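N-(5'-phosphoribosyl)anthranilate isomerase (Thermococcus kodakarensis, PDB 5LHF) catalyses the isomerisation of N-(5-phospho-beta-D-ribosyl)anthranilate to 1-(2-carboxyphenylamino)-1-deoxy-D-ribulose 5-phosphate, the third of five steps from chorismate to L-tryptophan. Local coordinates at residues L135-G140 with R148-I153; K62-W67 with K94-V99; D15-V20 with D25-V30; E168-A173 with M203-N208. All coordinates share one frame; numbering follows the deposited sequence. Where two conformers were deposited one is given.

Contact 1: residues L135-G140 with R148-I153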
loop_
_atom_site.group_PDB
_atom_site.type_symbol
_atom_site.label_atom_id
_atom_site.label_comp_id
_atom_site.label_asym_id
_atom_site.label_seq_id
_atom_site.Cartn_x
_atom_site.Cartn_y
_atom_site.Cartn_z
ATOM N N LEU A 135 0.405 6.624 1.264
ATOM C CA LEU A 135 -0.226 7.431 2.304
ATOM C C LEU A 135 -1.467 6.689 2.790
ATOM O O LEU A 135 -2.433 6.517 2.038
ATOM C CB LEU A 135 -0.578 8.834 1.793
ATOM C CG LEU A 135 0.577 9.749 1.368
ATOM C CD1 LEU A 135 0.101 11.173 1.036
ATOM C CD2 LEU A 135 1.650 9.784 2.439
ATOM N N ASP A 136 -1.447 6.265 4.046
ATOM C CA ASP A 136 -2.526 5.472 4.631
ATOM C C ASP A 136 -3.483 6.402 5.379
ATOM O O ASP A 136 -3.181 6.853 6.486
ATOM C CB ASP A 136 -1.937 4.410 5.553
ATOM C CG ASP A 136 -2.963 3.398 6.003
ATOM O OD1 ASP A 136 -2.767 2.812 7.079
ATOM O OD2 ASP A 136 -3.970 3.191 5.290
ATOM N N THR A 137 -4.648 6.663 4.791
ATOM C CA THR A 137 -5.625 7.596 5.346
ATOM C C THR A 137 -6.537 6.910 6.367
ATOM O O THR A 137 -6.764 5.700 6.318
ATOM C CB THR A 137 -6.472 8.209 4.233
ATOM O OG1 THR A 137 -7.222 7.178 3.583
ATOM C CG2 THR A 137 -5.587 8.896 3.211
ATOM N N GLY A 138 -7.084 7.713 7.283
ATOM C CA GLY A 138 -7.864 7.215 8.402
ATOM C C GLY A 138 -9.365 7.268 8.176
ATOM O O GLY A 138 -9.850 7.442 7.052
ATOM N N VAL A 139 -10.118 7.138 9.276
ATOM C CA VAL A 139 -11.572 6.989 9.205
ATOM C C VAL A 139 -12.296 8.140 9.893
ATOM O O VAL A 139 -11.671 9.109 10.333
ATOM C CB VAL A 139 -12.010 5.642 9.809
ATOM C CG1 VAL A 139 -11.391 4.502 9.023
ATOM C CG2 VAL A 139 -11.625 5.561 11.305
ATOM N N GLY A 140 -13.627 8.050 9.973
ATOM C CA GLY A 140 -14.368 9.063 10.701
ATOM C C GLY A 140 -14.315 10.428 10.026
ATOM O O GLY A 140 -13.956 10.572 8.849
ATOM N N ARG A 148 -7.074 16.366 2.454
ATOM C CA ARG A 148 -6.465 17.676 2.227
ATOM C C ARG A 148 -4.960 17.635 2.435
ATOM O O ARG A 148 -4.204 18.277 1.694
ATOM C CB ARG A 148 -7.088 18.720 3.151
ATOM C CG ARG A 148 -8.517 19.025 2.845
ATOM C CD ARG A 148 -9.155 19.736 4.010
ATOM N NE ARG A 148 -10.598 19.548 4.047
ATOM C CZ ARG A 148 -11.458 20.195 3.272
ATOM N NH1 ARG A 148 -11.026 21.074 2.386
ATOM N NH2 ARG A 148 -12.748 19.958 3.384
ATOM N N VAL A 149 -4.507 16.902 3.455
ATOM C CA VAL A 149 -3.074 16.716 3.656
ATOM C C VAL A 149 -2.471 15.979 2.468
ATOM O O VAL A 149 -1.450 16.396 1.906
ATOM C CB VAL A 149 -2.812 15.961 4.971
ATOM C CG1 VAL A 149 -1.326 15.617 5.104
ATOM C CG2 VAL A 149 -3.301 16.776 6.167
ATOM N N SER A 150 -3.103 14.868 2.069
ATOM C CA SER A 150 -2.540 14.028 1.021
ATOM C C SER A 150 -2.456 14.780 -0.297
ATOM O O SER A 150 -1.505 14.590 -1.071
ATOM C CB SER A 150 -3.378 12.757 0.869
ATOM O OG SER A 150 -3.420 12.045 2.097
ATOM N N ALA A 151 -3.444 15.641 -0.572
ATOM C CA ALA A 151 -3.421 16.399 -1.815
ATOM C C ALA A 151 -2.190 17.293 -1.897
ATOM O O ALA A 151 -1.618 17.465 -2.980
ATOM C CB ALA A 151 -4.702 17.224 -1.953
ATOM N N ILE A 152 -1.748 17.844 -0.767
ATOM C CA ILE A 152 -0.528 18.647 -0.775
ATOM C C ILE A 152 0.695 17.767 -1.023
ATOM O O ILE A 152 1.587 18.127 -1.802
ATOM C CB ILE A 152 -0.407 19.443 0.537
ATOM C CG1 ILE A 152 -1.553 20.458 0.647
ATOM C CG2 ILE A 152 0.939 20.147 0.604
ATOM C CD1 ILE A 152 -1.658 21.150 2.014
ATOM N N ILE A 153 0.750 16.596 -0.378
ATOM C CA ILE A 153 1.873 15.684 -0.567
ATOM C C ILE A 153 1.956 15.220 -2.015
ATOM O O ILE A 153 3.054 15.047 -2.564
ATOM C CB ILE A 153 1.756 14.482 0.388
ATOM C CG1 ILE A 153 1.483 14.930 1.830
ATOM C CG2 ILE A 153 3.005 13.616 0.293
ATOM C CD1 ILE A 153 2.588 15.720 2.451
#
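L135 and S150 mark the closest backbone approach, with 7.1 Å between L135 CA and S150 CA, where the end of strand 132-136 faces helix 143-156. Strand and helix are the first two elements of a beta-alpha-beta unit of the TIM barrel, completed by strand 160-162. The gap between the backbones is filled by side chains, and all four residues that touch are buried.

L135 does most of the work through one branch. Its CG stands anti to the carbonyl carbon (chi1 -64°), and with the chain then extended CD1 is carried up to the helix, into the notch between S150 and I153. On the isoleucine side CD1 comes within 3.8 Å of I153 CB and 3.9 Å of I153 CG2, the two side chains crossing obliquely. On the serine side it lies 3.8 Å from S150 CB, so the serine offers carbon as well as oxygen. S150 OG is hydrogen-bonded to D146 O one turn back in its own helix, which lets a hydroxyl sit in this apolar layer with its polarity answered.

T137, just past the strand, divides its branches. Its OG1 is hydrogen-bonded to A162 O of the next strand, whereas the methyl faces the helix and places T137 CG2 4.0 Å from S150 OG.

Contact 2: residues K62-W67 with K94-V99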
loop_
_atom_site.group_PDB
_atom_site.type_symbol
_atom_site.label_atom_id
_atom_site.label_comp_id
_atom_site.label_asym_id
_atom_site.label_seq_id
_atom_site.Cartn_x
_atom_site.Cartn_y
_atom_site.Cartn_z
ATOM N N LYS A 62 9.216 -4.378 12.513
ATOM C CA LYS A 62 9.882 -3.156 12.941
ATOM C C LYS A 62 11.397 -3.179 12.767
ATOM O O LYS A 62 11.998 -2.109 12.627
ATOM C CB LYS A 62 9.557 -2.875 14.417
ATOM C CG LYS A 62 8.065 -2.864 14.742
ATOM C CD LYS A 62 7.798 -2.548 16.209
ATOM C CE LYS A 62 8.275 -1.148 16.574
ATOM N NZ LYS A 62 7.579 -0.079 15.800
ATOM N N THR A 63 12.024 -4.355 12.754
ATOM C CA THR A 63 13.472 -4.457 12.852
ATOM C C THR A 63 14.075 -5.129 11.624
ATOM O O THR A 63 13.426 -5.926 10.940
ATOM C CB THR A 63 13.903 -5.226 14.119
ATOM O OG1 THR A 63 13.699 -6.638 13.942
ATOM C CG2 THR A 63 13.119 -4.759 15.319
ATOM N N PHE A 64 15.336 -4.792 11.356
ATOM C CA PHE A 64 16.032 -5.388 10.219
ATOM C C PHE A 64 16.059 -6.915 10.274
ATOM O O PHE A 64 15.785 -7.554 9.244
ATOM C CB PHE A 64 17.449 -4.814 10.130
ATOM C CG PHE A 64 18.273 -5.421 9.028
ATOM C CD1 PHE A 64 19.059 -6.543 9.265
ATOM C CD2 PHE A 64 18.266 -4.863 7.762
ATOM C CE1 PHE A 64 19.815 -7.103 8.259
ATOM C CE2 PHE A 64 19.010 -5.415 6.748
ATOM C CZ PHE A 64 19.791 -6.543 6.997
ATOM N N PRO A 65 16.387 -7.562 11.395
ATOM C CA PRO A 65 16.495 -9.035 11.354
ATOM C C PRO A 65 15.184 -9.722 11.020
ATOM O O PRO A 65 15.181 -10.757 10.351
ATOM C CB PRO A 65 16.978 -9.389 12.770
ATOM C CG PRO A 65 17.630 -8.159 13.259
ATOM C CD PRO A 65 16.856 -7.020 12.678
ATOM N N GLU A 66 14.070 -9.186 11.511
ATOM C CA GLU A 66 12.758 -9.688 11.128
ATOM C C GLU A 66 12.550 -9.598 9.621
ATOM O O GLU A 66 12.161 -10.574 8.968
ATOM C CB GLU A 66 11.690 -8.893 11.865
ATOM C CG GLU A 66 11.687 -9.119 13.357
ATOM C CD GLU A 66 10.661 -8.263 14.048
ATOM O OE1 GLU A 66 10.941 -7.067 14.287
ATOM O OE2 GLU A 66 9.565 -8.786 14.326
ATOM N N TRP A 67 12.793 -8.423 9.049
ATOM C CA TRP A 67 12.623 -8.281 7.603
ATOM C C TRP A 67 13.575 -9.180 6.835
ATOM O O TRP A 67 13.178 -9.806 5.846
ATOM C CB TRP A 67 12.819 -6.824 7.190
ATOM C CG TRP A 67 11.564 -6.059 7.277
ATOM C CD1 TRP A 67 11.205 -5.162 8.257
ATOM C CD2 TRP A 67 10.462 -6.105 6.352
ATOM N NE1 TRP A 67 9.954 -4.646 7.982
ATOM C CE2 TRP A 67 9.475 -5.218 6.830
ATOM C CE3 TRP A 67 10.220 -6.810 5.167
ATOM C CZ2 TRP A 67 8.264 -5.013 6.160
ATOM C CZ3 TRP A 67 9.013 -6.624 4.516
ATOM C CH2 TRP A 67 8.054 -5.721 5.008
ATOM N N LYS A 94 17.630 -2.948 0.892
ATOM C CA LYS A 94 17.783 -2.787 -0.553
ATOM C C LYS A 94 19.159 -3.238 -1.024
ATOM O O LYS A 94 19.283 -3.863 -2.082
ATOM C CB LYS A 94 17.535 -1.331 -0.953
ATOM C CG LYS A 94 16.128 -0.832 -0.656
ATOM C CD LYS A 94 16.152 0.645 -0.275
ATOM C CE LYS A 94 16.827 1.481 -1.347
ATOM N NZ LYS A 94 17.028 2.873 -0.858
ATOM N N ASP A 95 20.210 -2.933 -0.260
ATOM C CA ASP A 95 21.555 -3.292 -0.702
ATOM C C ASP A 95 21.865 -4.765 -0.473
ATOM O O ASP A 95 22.463 -5.414 -1.338
ATOM C CB ASP A 95 22.589 -2.417 0.000
ATOM C CG ASP A 95 22.443 -0.959 -0.369
ATOM O OD1 ASP A 95 22.216 -0.673 -1.567
ATOM O OD2 ASP A 95 22.546 -0.101 0.532
ATOM N N GLU A 96 21.463 -5.309 0.676
ATOM C CA GLU A 96 21.837 -6.666 1.033
ATOM C C GLU A 96 20.888 -7.717 0.487
ATOM O O GLU A 96 21.285 -8.884 0.356
ATOM C CB GLU A 96 21.952 -6.777 2.555
ATOM C CG GLU A 96 23.104 -5.926 3.098
ATOM C CD GLU A 96 23.102 -5.816 4.599
ATOM O OE1 GLU A 96 23.474 -4.736 5.107
ATOM O OE2 GLU A 96 22.727 -6.805 5.266
ATOM N N TYR A 97 19.660 -7.334 0.131
ATOM C CA TYR A 97 18.723 -8.279 -0.445
ATOM C C TYR A 97 18.157 -7.835 -1.786
ATOM O O TYR A 97 17.524 -8.648 -2.458
ATOM C CB TYR A 97 17.582 -8.567 0.545
ATOM C CG TYR A 97 18.087 -9.272 1.784
ATOM C CD1 TYR A 97 18.382 -8.564 2.941
ATOM C CD2 TYR A 97 18.323 -10.641 1.776
ATOM C CE1 TYR A 97 18.866 -9.207 4.068
ATOM C CE2 TYR A 97 18.805 -11.296 2.898
ATOM C CZ TYR A 97 19.080 -10.573 4.042
ATOM O OH TYR A 97 19.565 -11.222 5.162
ATOM N N GLY A 98 18.412 -6.605 -2.218
ATOM C CA GLY A 98 18.002 -6.191 -3.546
ATOM C C GLY A 98 16.503 -6.074 -3.689
ATOM O O GLY A 98 15.956 -6.462 -4.724
ATOM N N VAL A 99 15.829 -5.539 -2.691
ATOM C CA VAL A 99 14.380 -5.376 -2.742
ATOM C C VAL A 99 14.031 -3.937 -3.107
ATOM O O VAL A 99 14.784 -2.996 -2.833
ATOM C CB VAL A 99 13.725 -5.802 -1.406
ATOM C CG1 VAL A 99 13.958 -7.291 -1.141
ATOM C CG2 VAL A 99 14.215 -4.952 -0.239
#
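F64 and E96 are the closest backbone pair, yet F64 CA and E96 CA stand 10.9 Å apart, so the start of helix 64-74 meets the C-terminal part of helix 87-97 through long side chains. These are two neighbouring helices of the outer layer of the TIM barrel, touching at the surface.

F64 reaches across with its ring, CG anti to the backbone N (chi1 177°), and touches with the far corner. F64 CZ lies 3.4 Å from E96 OE2, the ring and carboxylate planes being 58° apart. The oxygen approaches obliquely, and R92 probably helps to make the meeting favourable: it forms a salt bridge with E96 OE1 and a cation-pi interaction with the F64 ring. The same F64 CZ comes to the edge of the Y97 ring, 4.1 Å from Y97 CE1, while Y97 OH is hydrogen-bonded to E72 on the helix that carries F64.

Just ahead of F64, T63 takes the N-cap position of helix 64-74. T63 OG1 donates to E66 OE1 at 2.8 Å, and E66 OE1 accepts with its anti lone pair, the one turned away from the other carboxylate oxygen.

Contact 3: residues D15-V20 with D25-V30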
loop_
_atom_site.group_PDB
_atom_site.type_symbol
_atom_site.label_atom_id
_atom_site.label_comp_id
_atom_site.label_asym_id
_atom_site.label_seq_id
_atom_site.Cartn_x
_atom_site.Cartn_y
_atom_site.Cartn_z
ATOM N N ASP A 15 -6.188 -18.483 -5.800
ATOM C CA ASP A 15 -7.379 -18.016 -6.505
ATOM C C ASP A 15 -7.494 -16.499 -6.449
ATOM O O ASP A 15 -7.789 -15.856 -7.465
ATOM C CB ASP A 15 -8.628 -18.661 -5.921
ATOM C CG ASP A 15 -8.724 -20.132 -6.244
ATOM O OD1 ASP A 15 -9.298 -20.869 -5.417
ATOM O OD2 ASP A 15 -8.236 -20.545 -7.321
ATOM N N GLU A 16 -7.264 -15.907 -5.275
ATOM C CA GLU A 16 -7.307 -14.447 -5.164
ATOM C C GLU A 16 -6.194 -13.795 -5.977
ATOM O O GLU A 16 -6.410 -12.768 -6.634
ATOM C CB GLU A 16 -7.188 -14.039 -3.695
ATOM C CG GLU A 16 -8.420 -14.316 -2.891
ATOM C CD GLU A 16 -8.358 -13.688 -1.530
ATOM O OE1 GLU A 16 -7.264 -13.680 -0.917
ATOM O OE2 GLU A 16 -9.402 -13.174 -1.081
ATOM N N LEU A 17 -4.990 -14.378 -5.941
ATOM C CA LEU A 17 -3.882 -13.849 -6.730
ATOM C C LEU A 17 -4.221 -13.810 -8.216
ATOM O O LEU A 17 -4.106 -12.767 -8.858
ATOM C CB LEU A 17 -2.623 -14.680 -6.503
ATOM C CG LEU A 17 -1.417 -14.290 -7.359
ATOM C CD1 LEU A 17 -0.919 -12.884 -7.029
ATOM C CD2 LEU A 17 -0.320 -15.279 -7.139
ATOM N N ARG A 18 -4.619 -14.953 -8.789
ATOM C CA ARG A 18 -4.905 -14.996 -10.221
ATOM C C ARG A 18 -6.015 -14.018 -10.616
ATOM O O ARG A 18 -5.998 -13.466 -11.726
ATOM C CB ARG A 18 -5.281 -16.418 -10.632
ATOM C CG ARG A 18 -4.144 -17.415 -10.477
ATOM C CD ARG A 18 -2.912 -16.963 -11.244
ATOM N NE ARG A 18 -1.891 -18.012 -11.311
ATOM C CZ ARG A 18 -0.580 -17.775 -11.360
ATOM N NH1 ARG A 18 -0.130 -16.528 -11.319
ATOM N NH2 ARG A 18 0.282 -18.787 -11.423
ATOM N N LEU A 19 -7.006 -13.816 -9.740
ATOM C CA LEU A 19 -8.061 -12.851 -10.023
ATOM C C LEU A 19 -7.504 -11.437 -10.082
ATOM O O LEU A 19 -7.702 -10.720 -11.067
ATOM C CB LEU A 19 -9.161 -12.944 -8.963
ATOM C CG LEU A 19 -10.222 -11.847 -9.031
ATOM C CD1 LEU A 19 -10.858 -11.896 -10.437
ATOM C CD2 LEU A 19 -11.270 -12.013 -7.910
ATOM N N VAL A 20 -6.778 -11.034 -9.039
ATOM C CA VAL A 20 -6.196 -9.695 -8.974
ATOM C C VAL A 20 -5.268 -9.433 -10.156
ATOM O O VAL A 20 -5.166 -8.297 -10.635
ATOM C CB VAL A 20 -5.476 -9.534 -7.621
ATOM C CG1 VAL A 20 -4.507 -8.368 -7.635
ATOM C CG2 VAL A 20 -6.505 -9.382 -6.519
ATOM N N ASP A 25 -1.952 -3.432 -11.262
ATOM C CA ASP A 25 -0.533 -3.330 -11.584
ATOM C C ASP A 25 0.358 -4.024 -10.563
ATOM O O ASP A 25 1.497 -4.368 -10.896
ATOM C CB ASP A 25 -0.150 -1.866 -11.694
ATOM C CG ASP A 25 -0.955 -1.155 -12.751
ATOM O OD1 ASP A 25 -0.778 -1.517 -13.924
ATOM O OD2 ASP A 25 -1.754 -0.251 -12.411
ATOM N N ALA A 26 -0.137 -4.238 -9.344
ATOM C CA ALA A 26 0.644 -4.841 -8.273
ATOM C C ALA A 26 -0.320 -5.413 -7.252
ATOM O O ALA A 26 -1.484 -5.005 -7.174
ATOM C CB ALA A 26 1.586 -3.835 -7.591
ATOM N N THR A 27 0.183 -6.346 -6.456
ATOM C CA THR A 27 -0.589 -6.879 -5.342
ATOM C C THR A 27 0.336 -6.978 -4.131
ATOM O O THR A 27 1.465 -6.472 -4.137
ATOM C CB THR A 27 -1.245 -8.216 -5.733
ATOM O OG1 THR A 27 -2.186 -8.606 -4.719
ATOM C CG2 THR A 27 -0.201 -9.309 -5.927
ATOM N N GLY A 28 -0.171 -7.582 -3.067
ATOM C CA GLY A 28 0.573 -7.662 -1.823
ATOM C C GLY A 28 0.102 -8.832 -0.997
ATOM O O GLY A 28 -1.077 -9.194 -1.026
ATOM N N VAL A 29 1.034 -9.424 -0.243
ATOM C CA VAL A 29 0.706 -10.504 0.677
ATOM C C VAL A 29 1.213 -10.124 2.066
ATOM O O VAL A 29 2.357 -9.682 2.215
ATOM C CB VAL A 29 1.279 -11.859 0.199
ATOM C CG1 VAL A 29 2.812 -11.801 0.038
ATOM C CG2 VAL A 29 0.910 -12.938 1.191
ATOM N N VAL A 30 0.353 -10.271 3.078
ATOM C CA VAL A 30 0.625 -9.741 4.413
ATOM C C VAL A 30 1.208 -10.843 5.293
ATOM O O VAL A 30 0.672 -11.955 5.352
ATOM C CB VAL A 30 -0.649 -9.151 5.046
ATOM C CG1 VAL A 30 -0.363 -8.668 6.484
ATOM C CG2 VAL A 30 -1.209 -8.017 4.165
#
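T27 meets the helix with both of its branches, one against L17 and one against V20. Its methyl takes the leucine: T27 CG2 lies 3.8 Å from L17 CD1, the two side chains crossing at about a right angle. The other half of the threonine faces the valine, with V20 CG1 3.7 Å from T27 OG1 and 3.8 Å from T27 CB. The contact is thus van der Waals in kind, although one of the atoms is a hydroxyl oxygen.

What fixes that hydroxyl lies one step out. T27 OG1 stands opposite the backbone N about CA-CB (chi1 -170°) and is hydrogen-bonded to I8 O on the adjoining strand. With OG1 committed there, CG2 is turned to the leucine. L17 does not leave its helix straight at the strand; it is the bend in its chain, chi2 65° after an anti chi1, that brings CD1 to the threonine methyl. V20 points at the strand directly from the last turn of helix 14-20, and its side chain also rests on I8 and V11.

Further out, backbone hydrogen bonds tie T27 to P54 and Y56 on one side, while A26 pairs with I8 and G28 with G10 on the other. Strand 26-30 is therefore held between strands 5-9 and 55-59 of the TIM barrel, and helix 14-20, the crossover of the beta-alpha-beta unit that links 5-9 to 26-30, covers it from outside, with T27 also packed on I55.

Contact 4: residues E168-A173 with M203-N208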
loop_
_atom_site.group_PDB
_atom_site.type_symbol
_atom_site.label_atom_id
_atom_site.label_comp_id
_atom_site.label_asym_id
_atom_site.label_seq_id
_atom_site.Cartn_x
_atom_site.Cartn_y
_atom_site.Cartn_z
ATOM N N GLU A 168 -17.431 2.857 -4.206
ATOM C CA GLU A 168 -18.334 3.992 -4.035
ATOM C C GLU A 168 -17.616 5.289 -3.684
ATOM O O GLU A 168 -18.138 6.368 -3.992
ATOM C CB GLU A 168 -19.370 3.687 -2.949
ATOM C CG GLU A 168 -20.330 2.567 -3.304
ATOM C CD GLU A 168 -19.737 1.181 -3.076
ATOM O OE1 GLU A 168 -18.569 1.077 -2.624
ATOM O OE2 GLU A 168 -20.444 0.189 -3.349
ATOM N N ASN A 169 -16.449 5.233 -3.032
ATOM C CA ASN A 169 -15.817 6.471 -2.596
ATOM C C ASN A 169 -14.499 6.782 -3.297
ATOM O O ASN A 169 -13.963 7.877 -3.101
ATOM C CB ASN A 169 -15.618 6.471 -1.063
ATOM C CG ASN A 169 -14.499 5.541 -0.577
ATOM O OD1 ASN A 169 -13.634 5.086 -1.330
ATOM N ND2 ASN A 169 -14.520 5.267 0.715
ATOM N N VAL A 170 -13.981 5.878 -4.133
ATOM C CA VAL A 170 -12.650 6.108 -4.692
ATOM C C VAL A 170 -12.647 7.256 -5.699
ATOM O O VAL A 170 -11.628 7.947 -5.847
ATOM C CB VAL A 170 -12.080 4.812 -5.302
ATOM C CG1 VAL A 170 -12.765 4.467 -6.610
ATOM C CG2 VAL A 170 -10.575 4.945 -5.490
ATOM N N GLY A 171 -13.768 7.498 -6.389
ATOM C CA GLY A 171 -13.801 8.577 -7.369
ATOM C C GLY A 171 -13.587 9.930 -6.726
ATOM O O GLY A 171 -12.837 10.767 -7.239
ATOM N N GLU A 172 -14.216 10.148 -5.574
ATOM C CA GLU A 172 -14.018 11.396 -4.855
ATOM C C GLU A 172 -12.596 11.485 -4.314
ATOM O O GLU A 172 -11.965 12.546 -4.385
ATOM C CB GLU A 172 -15.046 11.512 -3.730
ATOM C CG GLU A 172 -14.969 12.823 -2.959
ATOM C CD GLU A 172 -15.508 12.701 -1.544
ATOM O OE1 GLU A 172 -15.631 11.559 -1.052
ATOM O OE2 GLU A 172 -15.809 13.746 -0.928
ATOM N N ALA A 173 -12.066 10.377 -3.790
ATOM C CA ALA A 173 -10.695 10.382 -3.288
ATOM C C ALA A 173 -9.699 10.732 -4.391
ATOM O O ALA A 173 -8.734 11.469 -4.157
ATOM C CB ALA A 173 -10.360 9.017 -2.681
ATOM N N MET A 203 -12.301 -0.665 -10.712
ATOM C CA MET A 203 -11.467 -0.306 -11.854
ATOM C C MET A 203 -12.195 0.648 -12.791
ATOM O O MET A 203 -11.574 1.542 -13.380
ATOM C CB MET A 203 -11.040 -1.571 -12.599
ATOM C CG MET A 203 -10.169 -2.507 -11.783
ATOM S SD MET A 203 -8.660 -1.746 -11.162
ATOM C CE MET A 203 -7.778 -1.362 -12.674
ATOM N N ALA A 204 -13.508 0.468 -12.946
ATOM C CA ALA A 204 -14.289 1.361 -13.792
ATOM C C ALA A 204 -14.125 2.809 -13.357
ATOM O O ALA A 204 -13.957 3.702 -14.195
ATOM C CB ALA A 204 -15.757 0.953 -13.750
ATOM N N VAL A 205 -14.153 3.059 -12.046
ATOM C CA VAL A 205 -13.992 4.426 -11.551
ATOM C C VAL A 205 -12.586 4.935 -11.827
ATOM O O VAL A 205 -12.389 6.097 -12.216
ATOM C CB VAL A 205 -14.317 4.500 -10.048
ATOM C CG1 VAL A 205 -14.098 5.916 -9.555
ATOM C CG2 VAL A 205 -15.753 4.071 -9.780
ATOM N N VAL A 206 -11.582 4.091 -11.588
ATOM C CA VAL A 206 -10.196 4.505 -11.794
ATOM C C VAL A 206 -9.962 4.881 -13.252
ATOM O O VAL A 206 -9.304 5.889 -13.552
ATOM C CB VAL A 206 -9.235 3.395 -11.332
ATOM C CG1 VAL A 206 -7.793 3.768 -11.667
ATOM C CG2 VAL A 206 -9.398 3.171 -9.851
ATOM N N ARG A 207 -10.508 4.088 -14.182
ATOM C CA ARG A 207 -10.298 4.347 -15.603
ATOM C C ARG A 207 -11.269 5.383 -16.174
ATOM O O ARG A 207 -10.939 6.047 -17.164
ATOM C CB ARG A 207 -10.397 3.039 -16.384
ATOM C CG ARG A 207 -9.401 1.993 -15.919
ATOM C CD ARG A 207 -9.448 0.739 -16.773
ATOM N NE ARG A 207 -9.355 -0.475 -15.963
ATOM C CZ ARG A 207 -9.089 -1.679 -16.455
ATOM N NH1 ARG A 207 -8.883 -1.831 -17.757
ATOM N NH2 ARG A 207 -9.027 -2.732 -15.650
ATOM N N ASN A 208 -12.455 5.550 -15.582
ATOM C CA ASN A 208 -13.418 6.516 -16.108
ATOM C C ASN A 208 -13.130 7.921 -15.596
ATOM O O ASN A 208 -12.034 8.456 -15.796
ATOM C CB ASN A 208 -14.854 6.128 -15.740
ATOM C CG ASN A 208 -15.366 4.932 -16.530
ATOM O OD1 ASN A 208 -14.686 4.422 -17.421
ATOM N ND2 ASN A 208 -16.565 4.467 -16.187
#
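V205 sets its side chain against V170 and the bare backbone of G171, at a close approach between helices 170-177 and 196-207. Both belong to the outer layer of helices of the TIM barrel, and G171 CA is only 5.9 Å from V205 CA.

Taking the second segment in order, M203 turns its buried side chain away from the other helix and packs it on V6 of strand 5-9 and on Y23, while its carbonyl oxygen accepts from R207 N. Next comes A204, whose carbonyl oxygen receives N208 N and so carries the helical bonding to the point where the chain leaves helical geometry.

V205 makes the contact itself. Its CG1 is anti to the backbone N (chi1 178°), which sends that methyl out to the facing helix, where it lies 3.5 Å from V170 CG1. The two valines slide past each other in opposite directions, side by side, and V205 CB lies 3.8 Å from V170 CG1. V170 is buried and belongs to the first turn of its helix. Just before it, N169 OD1 is hydrogen-bonded to T166 N and N169 ND2 to G164 O, while N169 O accepts from A173 N.

V206, one place on, lies beside this contact and packs on V3 and V6, tying the helix to the barrel wall. R207 then rests on Y23.

The closeness of the helices is consistent with the absence of a side chain at G171, where a CB would be a tight fit: V205 CG1 lies 3.5 Å from G171 CA.

Contacts 1 and 3 are the buried pair: each lays a helix on a strand within one beta-alpha-beta unit, and they reach the same barrel sheet from opposite sides of the chain's centre, about 24 Å apart between centres. In both, a threonine gives its hydroxyl to a carbonyl oxygen of an adjoining strand and its methyl to the helix. Contacts 2 and 4 instead join helix to helix in the outer layer, their centres about 35 Å apart. Contact 4 is partly buried, purely apolar and tight, whereas contact 2 lies at the surface, spans a wider gap and mixes aromatic rings with charged groups.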